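Local coordinates for protein MDM10 isoform 1 (Saccharomyces cerevisiae, PDB 7BTX) that helps tether the endoplasmic reticulum to mitochondria as part of the ERMES complex and takes part in late assembly of the TOM translocase of the outer membrane, at residues L267-N272 with I278-S283; W416-S421 with K425-L430. One frame throughout, in Å; residues are numbered along the deposited sequence.

In the fold
Both contacts are antiparallel hairpins in the wall of a mitochondrial outer-membrane beta-barrel, and both are surface contacts, each with its centre about 18 Å from the centre of the chain. They hold different elements: contact 1 joins strands 263-269 and 280-284, contact 2 joins strands 413-420 and 426-434. Their centres are about 20 Å apart and they do not touch. The chemistry differs with what lies behind each hairpin. In contact 1 small hydroxyl residues turn inward beside helix 30-33, and the backbone pairing is light, with one of its three bonds weak. In contact 2 two inward lysines reach Thr33, Leu35, Phe37 and Glu312, while leucines dominate the outer face.

Contact 1 (L267-N272 with I278-S283); sequences LTLSWN and ISSTYS
Thr268 and Thr281 are joined by the backbone bond from Thr268 N to Thr281 O, 2.9 Å long but bent to 137° at the hydrogen. The return bond, from Thr281 N to Thr268 O, is weak. Nearer the turn, Ser270 N gives a straighter bond (151°) to Ser279 O at 3.1 Å. The CA-H groups of Leu267 and Ser280 add contacts to Thr281 O and Thr268 O. Small side chains suit the inner face: Thr268 CB and Thr281 CB lie 4.0 Å apart, and Thr281 also rests on Ser31 of helix 30-33. The CB atoms of Ser270 and Ser279 meet at 3.8 Å. Toward the other face Leu267 CD1 touches the ring edge of Tyr282 at CD2, 4.1 Å away. Beside the turn, with CG turned away from the backbone N (chi1 -159°), the Trp271 indole brings CD1 to 3.5 Å from Ile278 CG1, an oblique meeting. The two arms are thus held mainly by backbone bonds, with small or apolar side chains packed along them, and the flanking strands 245-258 and 292-297 continue the sheet on its two sides, where Thr268 touches Thr251 and Thr281 touches Cys293.

Contact 2 (W416-S421 with K425-L430); sequences WKLSTS and KTLKLL
The beta hairpin of strands 413-420 and 426-434, part of the barrel wall, runs antiparallel here (171°), and its two arms are tied by backbone bonds. Lys417 N donates to Leu430 O at 2.8 Å and Ser419 N to Lys428 O at 3.0 Å; the bonds from Lys428 N to Ser419 O and from Ser421 N to Thr426 O, next to the turn, are weak. On the outer face, leucines suit a surface that probably meets lipid: Leu418 CD2 lies alongside Leu427 CD1, 4.2 Å apart, and Leu418 CG meets Leu429 CD2. Thr420 crosses Leu427 obliquely, its OG1 3.4 Å from Leu427 CD1. On the inner face, the Lys428 chain, bent at its second and third torsions, curls past Ser419 OG, which lies 3.4 Å from Lys428 CD. Small Ser419 leaves room for this arc, whose NZ bonds the carbonyls of Leu35 and Phe37 and makes a cation-pi contact with the Phe37 ring. Lys417 runs beside Leu430, its CD 4.1 Å from Leu430 CD2, before NZ hydrogen-bonds Thr33 O and forms a salt bridge with Glu312. With an alanine in place of Lys428, those two carbonyls would probably lose their charged donor, the Phe37 ring its cation, and Ser419 OG the methylenes beyond CB. The hairpin thus has a mainly leucine-lined outer face, consistent with a membrane-facing surface, and inward ammonium groups that tie it to residues near the N-terminus and, through Lys417, to Glu312.

Contact 1 (L267-N272 with I278-S283)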
ATOM      1  N   LEU D 267       7.875   9.058  47.117  1.00 55.29           N
ATOM      2  CA  LEU D 267       7.389   7.709  47.343  1.00 55.29           C
ATOM      3  C   LEU D 267       5.891   7.663  47.085  1.00 55.29           C
ATOM      4  O   LEU D 267       5.141   8.520  47.544  1.00 55.29           O
ATOM      5  CB  LEU D 267       7.695   7.257  48.770  1.00 55.29           C
ATOM      6  CG  LEU D 267       9.129   6.851  49.117  1.00 55.29           C
ATOM      7  CD1 LEU D 267       9.996   8.046  49.484  1.00 55.29           C
ATOM      8  CD2 LEU D 267       9.131   5.829  50.234  1.00 55.29           C
ATOM      9  N   THR D 268       5.448   6.649  46.335  1.00 54.38           N
ATOM     10  CA  THR D 268       4.099   6.645  45.780  1.00 54.38           C
ATOM     11  C   THR D 268       3.455   5.263  45.914  1.00 54.38           C
ATOM     12  O   THR D 268       3.587   4.395  45.063  1.00 54.38           O
ATOM     13  CB  THR D 268       4.119   7.094  44.318  1.00 54.38           C
ATOM     14  OG1 THR D 268       4.886   8.297  44.197  1.00 54.38           O
ATOM     15  CG2 THR D 268       2.723   7.362  43.828  1.00 54.38           C
ATOM     16  N   LEU D 269       2.711   5.062  46.997  1.00 54.87           N
ATOM     17  CA  LEU D 269       1.956   3.830  47.195  1.00 54.87           C
ATOM     18  C   LEU D 269       0.636   3.876  46.441  1.00 54.87           C
ATOM     19  O   LEU D 269      -0.246   4.660  46.793  1.00 54.87           O
ATOM     20  CB  LEU D 269       1.672   3.593  48.680  1.00 54.87           C
ATOM     21  CG  LEU D 269       2.652   2.876  49.612  1.00 54.87           C
ATOM     22  CD1 LEU D 269       2.873   1.448  49.143  1.00 54.87           C
ATOM     23  CD2 LEU D 269       3.971   3.623  49.773  1.00 54.87           C
ATOM     24  N   SER D 270       0.470   3.045  45.423  1.00 55.61           N
ATOM     25  CA  SER D 270      -0.799   2.984  44.721  1.00 55.61           C
ATOM     26  C   SER D 270      -1.601   1.776  45.192  1.00 55.61           C
ATOM     27  O   SER D 270      -1.155   0.996  46.033  1.00 55.61           O
ATOM     28  CB  SER D 270      -0.578   2.943  43.215  1.00 55.61           C
ATOM     29  OG  SER D 270      -1.700   2.386  42.558  1.00 55.61           O
ATOM     30  N   TRP D 271      -2.797   1.616  44.632  1.00 62.56           N
ATOM     31  CA  TRP D 271      -3.712   0.537  44.980  1.00 62.56           C
ATOM     32  C   TRP D 271      -4.768   0.445  43.892  1.00 62.56           C
ATOM     33  O   TRP D 271      -4.953   1.379  43.109  1.00 62.56           O
ATOM     34  CB  TRP D 271      -4.368   0.765  46.347  1.00 62.56           C
ATOM     35  CG  TRP D 271      -4.917  -0.472  46.985  1.00 62.56           C
ATOM     36  CD1 TRP D 271      -4.565  -1.757  46.715  1.00 62.56           C
ATOM     37  CD2 TRP D 271      -5.921  -0.538  48.003  1.00 62.56           C
ATOM     38  NE1 TRP D 271      -5.285  -2.621  47.496  1.00 62.56           N
ATOM     39  CE2 TRP D 271      -6.126  -1.898  48.297  1.00 62.56           C
ATOM     40  CE3 TRP D 271      -6.667   0.420  48.692  1.00 62.56           C
ATOM     41  CZ2 TRP D 271      -7.046  -2.323  49.250  1.00 62.56           C
ATOM     42  CZ3 TRP D 271      -7.579  -0.004  49.639  1.00 62.56           C
ATOM     43  CH2 TRP D 271      -7.761  -1.363  49.909  1.00 62.56           C
ATOM     44  N   ASN D 272      -5.449  -0.691  43.848  1.00 69.31           N
ATOM     45  CA  ASN D 272      -6.543  -0.953  42.921  1.00 69.31           C
ATOM     46  C   ASN D 272      -7.379  -2.089  43.493  1.00 69.31           C
ATOM     47  O   ASN D 272      -7.120  -3.256  43.179  1.00 69.31           O
ATOM     48  CB  ASN D 272      -6.012  -1.315  41.536  1.00 69.31           C
ATOM     49  CG  ASN D 272      -7.038  -1.109  40.440  1.00 69.31           C
ATOM     50  OD1 ASN D 272      -8.216  -1.420  40.600  1.00 69.31           O
ATOM     51  ND2 ASN D 272      -6.586  -0.585  39.310  1.00 69.31           N
ATOM     52  N   ILE D 278      -1.443  -3.788  43.688  1.00 61.44           N
ATOM     53  CA  ILE D 278      -0.687  -2.809  44.455  1.00 61.44           C
ATOM     54  C   ILE D 278       0.574  -2.435  43.696  1.00 61.44           C
ATOM     55  O   ILE D 278       1.333  -3.300  43.248  1.00 61.44           O
ATOM     56  CB  ILE D 278      -0.349  -3.365  45.847  1.00 61.44           C
ATOM     57  CG1 ILE D 278      -1.629  -3.712  46.600  1.00 61.44           C
ATOM     58  CG2 ILE D 278       0.492  -2.378  46.639  1.00 61.44           C
ATOM     59  CD1 ILE D 278      -1.408  -4.122  48.037  1.00 61.44           C
ATOM     60  N   SER D 279       0.797  -1.137  43.538  1.00 55.91           N
ATOM     61  CA  SER D 279       2.028  -0.609  42.980  1.00 55.91           C
ATOM     62  C   SER D 279       2.772   0.175  44.047  1.00 55.91           C
ATOM     63  O   SER D 279       2.228   0.511  45.098  1.00 55.91           O
ATOM     64  CB  SER D 279       1.759   0.290  41.774  1.00 55.91           C
ATOM     65  OG  SER D 279       2.900   1.074  41.488  1.00 55.91           O
ATOM     66  N   SER D 280       4.033   0.466  43.761  1.00 52.89           N
ATOM     67  CA  SER D 280       4.874   1.230  44.667  1.00 52.89           C
ATOM     68  C   SER D 280       6.015   1.827  43.871  1.00 52.89           C
ATOM     69  O   SER D 280       6.603   1.145  43.030  1.00 52.89           O
ATOM     70  CB  SER D 280       5.411   0.350  45.792  1.00 52.89           C
ATOM     71  OG  SER D 280       6.265   1.085  46.642  1.00 52.89           O
ATOM     72  N   THR D 281       6.347   3.086  44.123  1.00 53.10           N
ATOM     73  CA  THR D 281       7.294   3.805  43.291  1.00 53.10           C
ATOM     74  C   THR D 281       8.194   4.661  44.158  1.00 53.10           C
ATOM     75  O   THR D 281       7.711   5.484  44.933  1.00 53.10           O
ATOM     76  CB  THR D 281       6.565   4.689  42.275  1.00 53.10           C
ATOM     77  OG1 THR D 281       5.942   3.867  41.283  1.00 53.10           O
ATOM     78  CG2 THR D 281       7.521   5.643  41.602  1.00 53.10           C
ATOM     79  N   TYR D 282       9.495   4.458  44.033  1.00 56.56           N
ATOM     80  CA  TYR D 282      10.487   5.372  44.572  1.00 56.56           C
ATOM     81  C   TYR D 282      11.017   6.221  43.428  1.00 56.56           C
ATOM     82  O   TYR D 282      11.152   5.741  42.304  1.00 56.56           O
ATOM     83  CB  TYR D 282      11.619   4.601  45.246  1.00 56.56           C
ATOM     84  CG  TYR D 282      12.753   5.448  45.754  1.00 56.56           C
ATOM     85  CD1 TYR D 282      13.932   5.570  45.033  1.00 56.56           C
ATOM     86  CD2 TYR D 282      12.655   6.105  46.965  1.00 56.56           C
ATOM     87  CE1 TYR D 282      14.974   6.335  45.499  1.00 56.56           C
ATOM     88  CE2 TYR D 282      13.690   6.870  47.440  1.00 56.56           C
ATOM     89  CZ  TYR D 282      14.845   6.984  46.704  1.00 56.56           C
ATOM     90  OH  TYR D 282      15.878   7.752  47.179  1.00 56.56           O
ATOM     91  N   SER D 283      11.301   7.489  43.702  1.00 57.71           N
ATOM     92  CA  SER D 283      11.711   8.414  42.648  1.00 57.71           C
ATOM     93  C   SER D 283      12.612   9.491  43.225  1.00 57.71           C
ATOM     94  O   SER D 283      12.122  10.476  43.778  1.00 57.71           O
ATOM     95  CB  SER D 283      10.498   9.042  41.975  1.00 57.71           C
ATOM     96  OG  SER D 283      10.913  10.012  41.038  1.00 57.71           O
TER

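Contact 2 (W416-S421 with K425-L430)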
ATOM      1  N   TRP D 416      19.406  11.472  27.834  1.00 47.90           N
ATOM      2  CA  TRP D 416      19.553  10.027  27.747  1.00 47.90           C
ATOM      3  C   TRP D 416      18.588   9.376  28.721  1.00 47.90           C
ATOM      4  O   TRP D 416      18.457   9.823  29.854  1.00 47.90           O
ATOM      5  CB  TRP D 416      20.978   9.598  28.081  1.00 47.90           C
ATOM      6  CG  TRP D 416      22.003  10.188  27.200  1.00 47.90           C
ATOM      7  CD1 TRP D 416      22.553  11.429  27.299  1.00 47.90           C
ATOM      8  CD2 TRP D 416      22.614   9.562  26.075  1.00 47.90           C
ATOM      9  NE1 TRP D 416      23.470  11.619  26.296  1.00 47.90           N
ATOM     10  CE2 TRP D 416      23.527  10.486  25.532  1.00 47.90           C
ATOM     11  CE3 TRP D 416      22.476   8.312  25.470  1.00 47.90           C
ATOM     12  CZ2 TRP D 416      24.300  10.197  24.415  1.00 47.90           C
ATOM     13  CZ3 TRP D 416      23.243   8.028  24.362  1.00 47.90           C
ATOM     14  CH2 TRP D 416      24.145   8.965  23.844  1.00 47.90           C
ATOM     15  N   LYS D 417      17.905   8.321  28.282  1.00 46.59           N
ATOM     16  CA  LYS D 417      16.828   7.754  29.097  1.00 46.59           C
ATOM     17  C   LYS D 417      16.905   6.229  29.035  1.00 46.59           C
ATOM     18  O   LYS D 417      16.625   5.628  28.000  1.00 46.59           O
ATOM     19  CB  LYS D 417      15.467   8.248  28.632  1.00 46.59           C
ATOM     20  CG  LYS D 417      15.130   9.672  29.012  1.00 46.59           C
ATOM     21  CD  LYS D 417      13.962  10.189  28.205  1.00 46.59           C
ATOM     22  CE  LYS D 417      12.652   9.662  28.747  1.00 46.59           C
ATOM     23  NZ  LYS D 417      12.272  10.334  30.016  1.00 46.59           N
ATOM     24  N   LEU D 418      17.254   5.613  30.160  1.00 47.53           N
ATOM     25  CA  LEU D 418      17.203   4.165  30.275  1.00 47.53           C
ATOM     26  C   LEU D 418      15.962   3.739  31.055  1.00 47.53           C
ATOM     27  O   LEU D 418      15.434   4.491  31.872  1.00 47.53           O
ATOM     28  CB  LEU D 418      18.454   3.627  30.964  1.00 47.53           C
ATOM     29  CG  LEU D 418      19.766   3.474  30.196  1.00 47.53           C
ATOM     30  CD1 LEU D 418      20.491   4.799  29.996  1.00 47.53           C
ATOM     31  CD2 LEU D 418      20.658   2.480  30.907  1.00 47.53           C
ATOM     32  N   SER D 419      15.489   2.519  30.796  1.00 47.47           N
ATOM     33  CA  SER D 419      14.416   1.947  31.605  1.00 47.47           C
ATOM     34  C   SER D 419      14.417   0.425  31.574  1.00 47.47           C
ATOM     35  O   SER D 419      13.933  -0.183  30.617  1.00 47.47           O
ATOM     36  CB  SER D 419      13.042   2.443  31.156  1.00 47.47           C
ATOM     37  OG  SER D 419      12.668   1.873  29.922  1.00 47.47           O
ATOM     38  N   THR D 420      14.917  -0.193  32.637  1.00 50.46           N
ATOM     39  CA  THR D 420      15.019  -1.643  32.694  1.00 50.46           C
ATOM     40  C   THR D 420      13.766  -2.247  33.310  1.00 50.46           C
ATOM     41  O   THR D 420      13.302  -1.800  34.356  1.00 50.46           O
ATOM     42  CB  THR D 420      16.238  -2.037  33.526  1.00 50.46           C
ATOM     43  OG1 THR D 420      17.397  -1.370  33.018  1.00 50.46           O
ATOM     44  CG2 THR D 420      16.466  -3.537  33.469  1.00 50.46           C
ATOM     45  N   SER D 421      13.209  -3.266  32.661  1.00 53.60           N
ATOM     46  CA  SER D 421      12.163  -4.067  33.284  1.00 53.60           C
ATOM     47  C   SER D 421      12.735  -5.427  33.663  1.00 53.60           C
ATOM     48  O   SER D 421      13.828  -5.781  33.213  1.00 53.60           O
ATOM     49  CB  SER D 421      10.967  -4.228  32.350  1.00 53.60           C
ATOM     50  OG  SER D 421       9.972  -5.042  32.937  1.00 53.60           O
ATOM     51  N   LYS D 425      12.038  -8.390  31.012  1.00 58.90           N
ATOM     52  CA  LYS D 425      13.490  -8.489  30.832  1.00 58.90           C
ATOM     53  C   LYS D 425      13.963  -7.693  29.615  1.00 58.90           C
ATOM     54  O   LYS D 425      14.630  -8.206  28.719  1.00 58.90           O
ATOM     55  CB  LYS D 425      13.940  -9.954  30.758  1.00 58.90           C
ATOM     56  CG  LYS D 425      15.377 -10.212  31.222  1.00 58.90           C
ATOM     57  CD  LYS D 425      15.783  -9.344  32.405  1.00 58.90           C
ATOM     58  CE  LYS D 425      17.228  -9.592  32.801  1.00 58.90           C
ATOM     59  NZ  LYS D 425      17.757  -8.514  33.681  1.00 58.90           N
ATOM     60  N   THR D 426      13.600  -6.416  29.603  1.00 54.20           N
ATOM     61  CA  THR D 426      13.943  -5.518  28.517  1.00 54.20           C
ATOM     62  C   THR D 426      14.884  -4.434  29.016  1.00 54.20           C
ATOM     63  O   THR D 426      15.168  -4.323  30.208  1.00 54.20           O
ATOM     64  CB  THR D 426      12.696  -4.876  27.903  1.00 54.20           C
ATOM     65  OG1 THR D 426      11.968  -4.180  28.918  1.00 54.20           O
ATOM     66  CG2 THR D 426      11.804  -5.929  27.282  1.00 54.20           C
ATOM     67  N   LEU D 427      15.374  -3.635  28.075  1.00 49.18           N
ATOM     68  CA  LEU D 427      16.204  -2.481  28.398  1.00 49.18           C
ATOM     69  C   LEU D 427      15.989  -1.466  27.281  1.00 49.18           C
ATOM     70  O   LEU D 427      16.550  -1.612  26.193  1.00 49.18           O
ATOM     71  CB  LEU D 427      17.669  -2.869  28.535  1.00 49.18           C
ATOM     72  CG  LEU D 427      18.704  -1.749  28.657  1.00 49.18           C
ATOM     73  CD1 LEU D 427      18.433  -0.895  29.866  1.00 49.18           C
ATOM     74  CD2 LEU D 427      20.103  -2.314  28.720  1.00 49.18           C
ATOM     75  N   LYS D 428      15.157  -0.468  27.541  1.00 46.51           N
ATOM     76  CA  LYS D 428      14.930   0.587  26.571  1.00 46.51           C
ATOM     77  C   LYS D 428      15.953   1.691  26.762  1.00 46.51           C
ATOM     78  O   LYS D 428      16.215   2.123  27.882  1.00 46.51           O
ATOM     79  CB  LYS D 428      13.521   1.154  26.714  1.00 46.51           C
ATOM     80  CG  LYS D 428      12.429   0.166  26.400  1.00 46.51           C
ATOM     81  CD  LYS D 428      11.224   0.381  27.281  1.00 46.51           C
ATOM     82  CE  LYS D 428      10.566   1.712  27.003  1.00 46.51           C
ATOM     83  NZ  LYS D 428       9.368   1.912  27.855  1.00 46.51           N
ATOM     84  N   LEU D 429      16.541   2.138  25.663  1.00 44.68           N
ATOM     85  CA  LEU D 429      17.416   3.296  25.662  1.00 44.68           C
ATOM     86  C   LEU D 429      16.839   4.332  24.716  1.00 44.68           C
ATOM     87  O   LEU D 429      16.202   3.989  23.722  1.00 44.68           O
ATOM     88  CB  LEU D 429      18.838   2.940  25.229  1.00 44.68           C
ATOM     89  CG  LEU D 429      19.617   1.922  26.055  1.00 44.68           C
ATOM     90  CD1 LEU D 429      19.568   0.553  25.412  1.00 44.68           C
ATOM     91  CD2 LEU D 429      21.047   2.386  26.209  1.00 44.68           C
ATOM     92  N   LEU D 430      17.063   5.603  25.026  1.00 42.00           N
ATOM     93  CA  LEU D 430      16.519   6.670  24.204  1.00 42.00           C
ATOM     94  C   LEU D 430      17.379   7.908  24.359  1.00 42.00           C
ATOM     95  O   LEU D 430      17.627   8.351  25.480  1.00 42.00           O
ATOM     96  CB  LEU D 430      15.074   6.991  24.593  1.00 42.00           C
ATOM     97  CG  LEU D 430      14.342   8.022  23.733  1.00 42.00           C
ATOM     98  CD1 LEU D 430      13.911   7.423  22.417  1.00 42.00           C
ATOM     99  CD2 LEU D 430      13.154   8.577  24.468  1.00 42.00           C
TER